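Local atomic coordinates of 11S globulin (PDB entry 5WXU), a protein that probably serves as a seed storage protein, a hexameric 11S globulin that also binds the plant hormone auxin. Residues B[76-88]-B[178-190]. Numbering follows the deposited sequence.
Sequences QCAGIDATRHVIE and LVLLVIHDLSNRE. With PO4 (phosphate ion), chain N.
Ile87 lies alongside Leu178 and reaches on to Leu180: its CD1 sits 4.0 Å from Leu178 CD2 and equally far from Leu180 CD1, a knob in the notch between two leucines. The same face carries His85, whose CD2 edge meets Val182 CG2 at 3.8 Å, while Thr83 CG2 rests over one face of the ring, offset toward its rim. On the opposite face of the sheet, Ile183 CD1 abuts Ala82 CB at 3.8 Å, filling the shallow place beside that small residue. Eight backbone bonds from Asp81–His184 to Ile87–Leu178, with strand axes at 165°, establish an antiparallel pair; strands 63-67 and 102-108 extend it into one sheet of the N-terminal cupin barrel. His85 ND1 is hydrogen-bonded to Ser65, and NE2 donates to a phosphate ion, probably from the crystallisation liquor. With CG anti to the carbonyl carbon (chi1 -76°), the His184 ring turns ND1 to water 2, in its plane, and NE2 to Asn98 OD1, its hydrogen-bond partner; this water also binds Thr83 OG1 and Val182 O, bridging both strands. Were alanine to replace His184, Asn98 and the water would probably each lose a partner. Beyond the strand, Leu186 folds back, CD1 3.6 Å from Asp81 OD2.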
loop_
_atom_site.group_PDB
_atom_site.type_symbol
_atom_site.label_atom_id
_atom_site.label_comp_id
_atom_site.label_asym_id
_atom_site.label_seq_id
_atom_site.Cartn_x
_atom_site.Cartn_y
_atom_site.Cartn_z
ATOM N N GLN B 76 -4.357 -19.401 -26.263
ATOM C CA GLN B 76 -3.261 -18.466 -26.456
ATOM C C GLN B 76 -3.685 -17.058 -26.157
ATOM O O GLN B 76 -2.888 -16.334 -25.571
ATOM C CB GLN B 76 -2.738 -18.492 -27.875
ATOM C CG GLN B 76 -2.186 -19.829 -28.240
ATOM C CD GLN B 76 -0.710 -19.841 -28.396
ATOM O OE1 GLN B 76 -0.021 -20.736 -27.857
ATOM N NE2 GLN B 76 -0.198 -18.892 -29.176
ATOM N N CYS B 77 -4.905 -16.679 -26.561
ATOM C CA CYS B 77 -5.467 -15.326 -26.292
ATOM C C CYS B 77 -5.641 -15.107 -24.757
ATOM O O CYS B 77 -5.232 -14.069 -24.205
ATOM C CB CYS B 77 -6.848 -15.110 -26.974
ATOM S SG CYS B 77 -7.800 -13.711 -26.336
ATOM N N ALA B 78 -6.137 -16.132 -24.070
ATOM C CA ALA B 78 -6.402 -16.014 -22.653
ATOM C C ALA B 78 -5.135 -16.151 -21.809
ATOM O O ALA B 78 -5.130 -15.755 -20.630
ATOM C CB ALA B 78 -7.397 -17.032 -22.207
ATOM N N GLY B 79 -4.072 -16.680 -22.398
ATOM C CA GLY B 79 -2.835 -16.795 -21.699
ATOM C C GLY B 79 -2.839 -17.935 -20.696
ATOM O O GLY B 79 -2.251 -17.823 -19.638
ATOM N N ILE B 80 -3.566 -19.010 -21.000
ATOM C CA ILE B 80 -3.735 -20.067 -20.007
ATOM C C ILE B 80 -3.413 -21.436 -20.549
ATOM O O ILE B 80 -3.467 -21.626 -21.787
ATOM C CB ILE B 80 -5.159 -20.067 -19.361
ATOM C CG1 ILE B 80 -6.271 -20.310 -20.358
ATOM C CG2 ILE B 80 -5.461 -18.833 -18.495
ATOM C CD1 ILE B 80 -6.758 -21.759 -20.194
ATOM N N ASP B 81 -3.102 -22.352 -19.631
ATOM C CA ASP B 81 -3.192 -23.810 -19.886
ATOM C C ASP B 81 -4.286 -24.382 -19.036
ATOM O O ASP B 81 -4.567 -23.900 -17.917
ATOM C CB ASP B 81 -1.884 -24.524 -19.639
ATOM C CG ASP B 81 -0.991 -24.463 -20.869
ATOM O OD1 ASP B 81 -1.514 -24.433 -22.018
ATOM O OD2 ASP B 81 0.217 -24.384 -20.710
ATOM N N ALA B 82 -4.929 -25.440 -19.551
ATOM C CA ALA B 82 -5.937 -26.147 -18.831
ATOM C C ALA B 82 -5.661 -27.663 -18.871
ATOM O O ALA B 82 -5.296 -28.241 -19.922
ATOM C CB ALA B 82 -7.302 -25.818 -19.397
ATOM N N THR B 83 -5.719 -28.262 -17.702
ATOM C CA THR B 83 -5.501 -29.694 -17.498
ATOM C C THR B 83 -6.544 -30.296 -16.605
ATOM O O THR B 83 -6.964 -29.697 -15.616
ATOM C CB THR B 83 -4.156 -29.959 -16.836
ATOM O OG1 THR B 83 -3.147 -29.212 -17.500
ATOM C CG2 THR B 83 -3.753 -31.461 -16.908
ATOM N N ARG B 84 -6.960 -31.531 -16.932
ATOM C CA ARG B 84 -7.907 -32.295 -16.064
ATOM C C ARG B 84 -7.158 -33.503 -15.542
ATOM O O ARG B 84 -6.859 -34.445 -16.323
ATOM C CB ARG B 84 -9.203 -32.676 -16.787
ATOM C CG ARG B 84 -10.185 -33.429 -15.939
ATOM C CD ARG B 84 -11.592 -33.409 -16.536
ATOM N NE ARG B 84 -11.667 -34.071 -17.830
ATOM C CZ ARG B 84 -12.480 -33.786 -18.857
ATOM N NH1 ARG B 84 -13.330 -32.724 -18.881
ATOM N NH2 ARG B 84 -12.443 -34.609 -19.947
ATOM N N HIS B 85 -6.848 -33.504 -14.251
ATOM C CA HIS B 85 -6.208 -34.692 -13.696
ATOM C C HIS B 85 -7.246 -35.582 -13.070
ATOM O O HIS B 85 -8.148 -35.115 -12.420
ATOM C CB HIS B 85 -5.163 -34.339 -12.648
ATOM C CG HIS B 85 -4.006 -33.561 -13.148
ATOM N ND1 HIS B 85 -3.024 -34.071 -13.994
ATOM C CD2 HIS B 85 -3.640 -32.262 -12.894
ATOM C CE1 HIS B 85 -2.111 -33.134 -14.218
ATOM N NE2 HIS B 85 -2.467 -32.022 -13.566
ATOM N N VAL B 86 -7.089 -36.914 -13.255
ATOM C CA VAL B 86 -8.036 -37.840 -12.741
ATOM C C VAL B 86 -7.200 -38.819 -11.957
ATOM O O VAL B 86 -6.335 -39.460 -12.540
ATOM C CB VAL B 86 -8.865 -38.497 -13.856
ATOM C CG1 VAL B 86 -9.737 -39.598 -13.249
ATOM C CG2 VAL B 86 -9.737 -37.447 -14.542
ATOM N N ILE B 87 -7.352 -38.838 -10.639
ATOM C CA ILE B 87 -6.489 -39.592 -9.760
ATOM C C ILE B 87 -7.327 -40.737 -9.199
ATOM O O ILE B 87 -8.249 -40.498 -8.474
ATOM C CB ILE B 87 -5.941 -38.729 -8.605
ATOM C CG1 ILE B 87 -5.149 -37.483 -9.144
ATOM C CG2 ILE B 87 -5.024 -39.486 -7.672
ATOM C CD1 ILE B 87 -4.925 -36.416 -8.091
ATOM N N GLU B 88 -6.913 -41.964 -9.458
ATOM C CA GLU B 88 -7.585 -43.137 -8.882
ATOM C C GLU B 88 -7.560 -43.214 -7.406
ATOM O O GLU B 88 -6.743 -42.600 -6.735
ATOM C CB GLU B 88 -6.955 -44.423 -9.436
ATOM C CG GLU B 88 -7.233 -44.589 -10.907
ATOM C CD GLU B 88 -6.448 -45.755 -11.543
ATOM O OE1 GLU B 88 -6.023 -46.706 -10.816
ATOM O OE2 GLU B 88 -6.227 -45.709 -12.787
ATOM N N LEU B 178 -10.619 -38.763 -7.787
ATOM C CA LEU B 178 -10.425 -37.340 -7.472
ATOM C C LEU B 178 -10.149 -36.632 -8.763
ATOM O O LEU B 178 -9.219 -36.998 -9.458
ATOM C CB LEU B 178 -9.292 -37.234 -6.536
ATOM C CG LEU B 178 -8.825 -35.821 -6.118
ATOM C CD1 LEU B 178 -9.919 -35.122 -5.358
ATOM C CD2 LEU B 178 -7.606 -35.926 -5.227
ATOM N N VAL B 179 -10.950 -35.633 -9.148
ATOM C CA VAL B 179 -10.855 -35.050 -10.491
ATOM C C VAL B 179 -10.536 -33.564 -10.207
ATOM O O VAL B 179 -11.306 -32.916 -9.495
ATOM C CB VAL B 179 -12.146 -35.175 -11.301
ATOM C CG1 VAL B 179 -12.077 -34.371 -12.564
ATOM C CG2 VAL B 179 -12.420 -36.661 -11.581
ATOM N N LEU B 180 -9.351 -33.175 -10.664
ATOM C CA LEU B 180 -8.871 -31.783 -10.571
ATOM C C LEU B 180 -8.806 -31.066 -11.932
ATOM O O LEU B 180 -8.139 -31.516 -12.873
ATOM C CB LEU B 180 -7.505 -31.790 -9.915
ATOM C CG LEU B 180 -7.312 -32.557 -8.597
ATOM C CD1 LEU B 180 -5.856 -32.488 -8.209
ATOM C CD2 LEU B 180 -8.279 -32.135 -7.470
ATOM N N LEU B 181 -9.450 -29.909 -12.043
ATOM C CA LEU B 181 -9.371 -29.089 -13.202
ATOM C C LEU B 181 -8.414 -27.937 -12.798
ATOM O O LEU B 181 -8.758 -27.197 -11.899
ATOM C CB LEU B 181 -10.675 -28.474 -13.572
ATOM C CG LEU B 181 -10.565 -27.584 -14.830
ATOM C CD1 LEU B 181 -10.787 -28.496 -16.008
ATOM C CD2 LEU B 181 -11.477 -26.376 -14.818
ATOM N N VAL B 182 -7.282 -27.839 -13.485
ATOM C CA VAL B 182 -6.158 -26.906 -13.185
ATOM C C VAL B 182 -6.079 -25.907 -14.331
ATOM O O VAL B 182 -5.876 -26.268 -15.519
ATOM C CB VAL B 182 -4.831 -27.598 -13.055
ATOM C CG1 VAL B 182 -3.783 -26.596 -12.595
ATOM C CG2 VAL B 182 -4.882 -28.791 -12.086
ATOM N N ILE B 183 -6.221 -24.634 -13.972
ATOM C CA ILE B 183 -6.066 -23.533 -14.889
ATOM C C ILE B 183 -4.778 -22.840 -14.469
ATOM O O ILE B 183 -4.665 -22.251 -13.373
ATOM C CB ILE B 183 -7.216 -22.559 -14.861
ATOM C CG1 ILE B 183 -8.558 -23.222 -15.095
ATOM C CG2 ILE B 183 -7.024 -21.483 -15.929
ATOM C CD1 ILE B 183 -8.644 -24.140 -16.300
ATOM N N HIS B 184 -3.793 -22.925 -15.340
ATOM C CA HIS B 184 -2.504 -22.220 -15.153
ATOM C C HIS B 184 -2.510 -20.904 -15.868
ATOM O O HIS B 184 -2.875 -20.871 -17.049
ATOM C CB HIS B 184 -1.321 -23.033 -15.644
ATOM C CG HIS B 184 -0.906 -24.140 -14.748
ATOM N ND1 HIS B 184 -1.304 -25.438 -14.988
ATOM C CD2 HIS B 184 -0.056 -24.197 -13.678
ATOM C CE1 HIS B 184 -0.802 -26.236 -14.070
ATOM N NE2 HIS B 184 -0.046 -25.514 -13.256
ATOM N N ASP B 185 -2.139 -19.821 -15.174
ATOM C CA ASP B 185 -2.150 -18.470 -15.769
ATOM C C ASP B 185 -0.771 -18.160 -16.300
ATOM O O ASP B 185 0.123 -17.659 -15.570
ATOM C CB ASP B 185 -2.612 -17.482 -14.688
ATOM C CG ASP B 185 -2.695 -16.097 -15.181
ATOM O OD1 ASP B 185 -2.532 -15.885 -16.412
ATOM O OD2 ASP B 185 -2.816 -15.194 -14.281
ATOM N N LEU B 186 -0.533 -18.495 -17.557
ATOM C CA LEU B 186 0.795 -18.316 -18.119
ATOM C C LEU B 186 1.250 -16.873 -18.252
ATOM O O LEU B 186 2.421 -16.604 -18.149
ATOM C CB LEU B 186 0.853 -18.917 -19.533
ATOM C CG LEU B 186 0.523 -20.418 -19.575
ATOM C CD1 LEU B 186 0.580 -20.865 -21.042
ATOM C CD2 LEU B 186 1.410 -21.285 -18.732
ATOM N N SER B 187 0.354 -15.943 -18.516
ATOM C CA SER B 187 0.727 -14.578 -18.752
ATOM C C SER B 187 0.952 -13.806 -17.473
ATOM O O SER B 187 1.216 -12.610 -17.534
ATOM C CB SER B 187 -0.280 -13.811 -19.644
ATOM O OG SER B 187 -1.440 -13.394 -18.930
ATOM N N ASN B 188 0.801 -14.460 -16.348
ATOM C CA ASN B 188 0.953 -13.830 -15.013
ATOM C C ASN B 188 2.337 -13.254 -14.815
ATOM O O ASN B 188 3.295 -13.783 -15.281
ATOM C CB ASN B 188 0.656 -14.899 -13.936
ATOM C CG ASN B 188 0.287 -14.286 -12.594
ATOM O OD1 ASN B 188 1.191 -13.909 -11.782
ATOM N ND2 ASN B 188 -1.019 -14.271 -12.299
ATOM N N ARG B 189 2.427 -12.115 -14.064
ATOM C CA ARG B 189 3.725 -11.574 -13.742
ATOM C C ARG B 189 4.661 -12.578 -13.061
ATOM O O ARG B 189 5.886 -12.395 -13.166
ATOM C CB ARG B 189 3.566 -10.322 -12.892
ATOM C CG ARG B 189 2.905 -10.540 -11.562
ATOM C CD ARG B 189 2.490 -9.289 -10.811
ATOM N NE ARG B 189 1.776 -9.646 -9.602
ATOM C CZ ARG B 189 1.417 -8.783 -8.632
ATOM N NH1 ARG B 189 1.659 -7.470 -8.762
ATOM N NH2 ARG B 189 0.792 -9.230 -7.538
ATOM N N GLU B 190 4.121 -13.575 -12.363
ATOM C CA GLU B 190 4.973 -14.547 -11.681
ATOM C C GLU B 190 5.773 -15.424 -12.681
ATOM O O GLU B 190 6.759 -16.006 -12.267
ATOM C CB GLU B 190 4.171 -15.460 -10.757
ATOM C CG GLU B 190 3.601 -14.766 -9.506
ATOM C CD GLU B 190 2.913 -15.701 -8.522
ATOM O OE1 GLU B 190 2.674 -16.896 -8.820
ATOM O OE2 GLU B 190 2.623 -15.225 -7.396
HETATM P P PO4 N . 0.736 -29.642 -12.224
HETATM O O1 PO4 N . 2.335 -29.814 -12.324
HETATM O O2 PO4 N . 0.009 -29.739 -10.892
HETATM O O3 PO4 N . 0.428 -28.157 -12.454
HETATM O O4 PO4 N . -0.081 -30.234 -13.375
HETATM O O HOH W 1 -3.654 -14.840 -18.636
HETATM O O HOH W 2 -2.979 -26.529 -16.556
#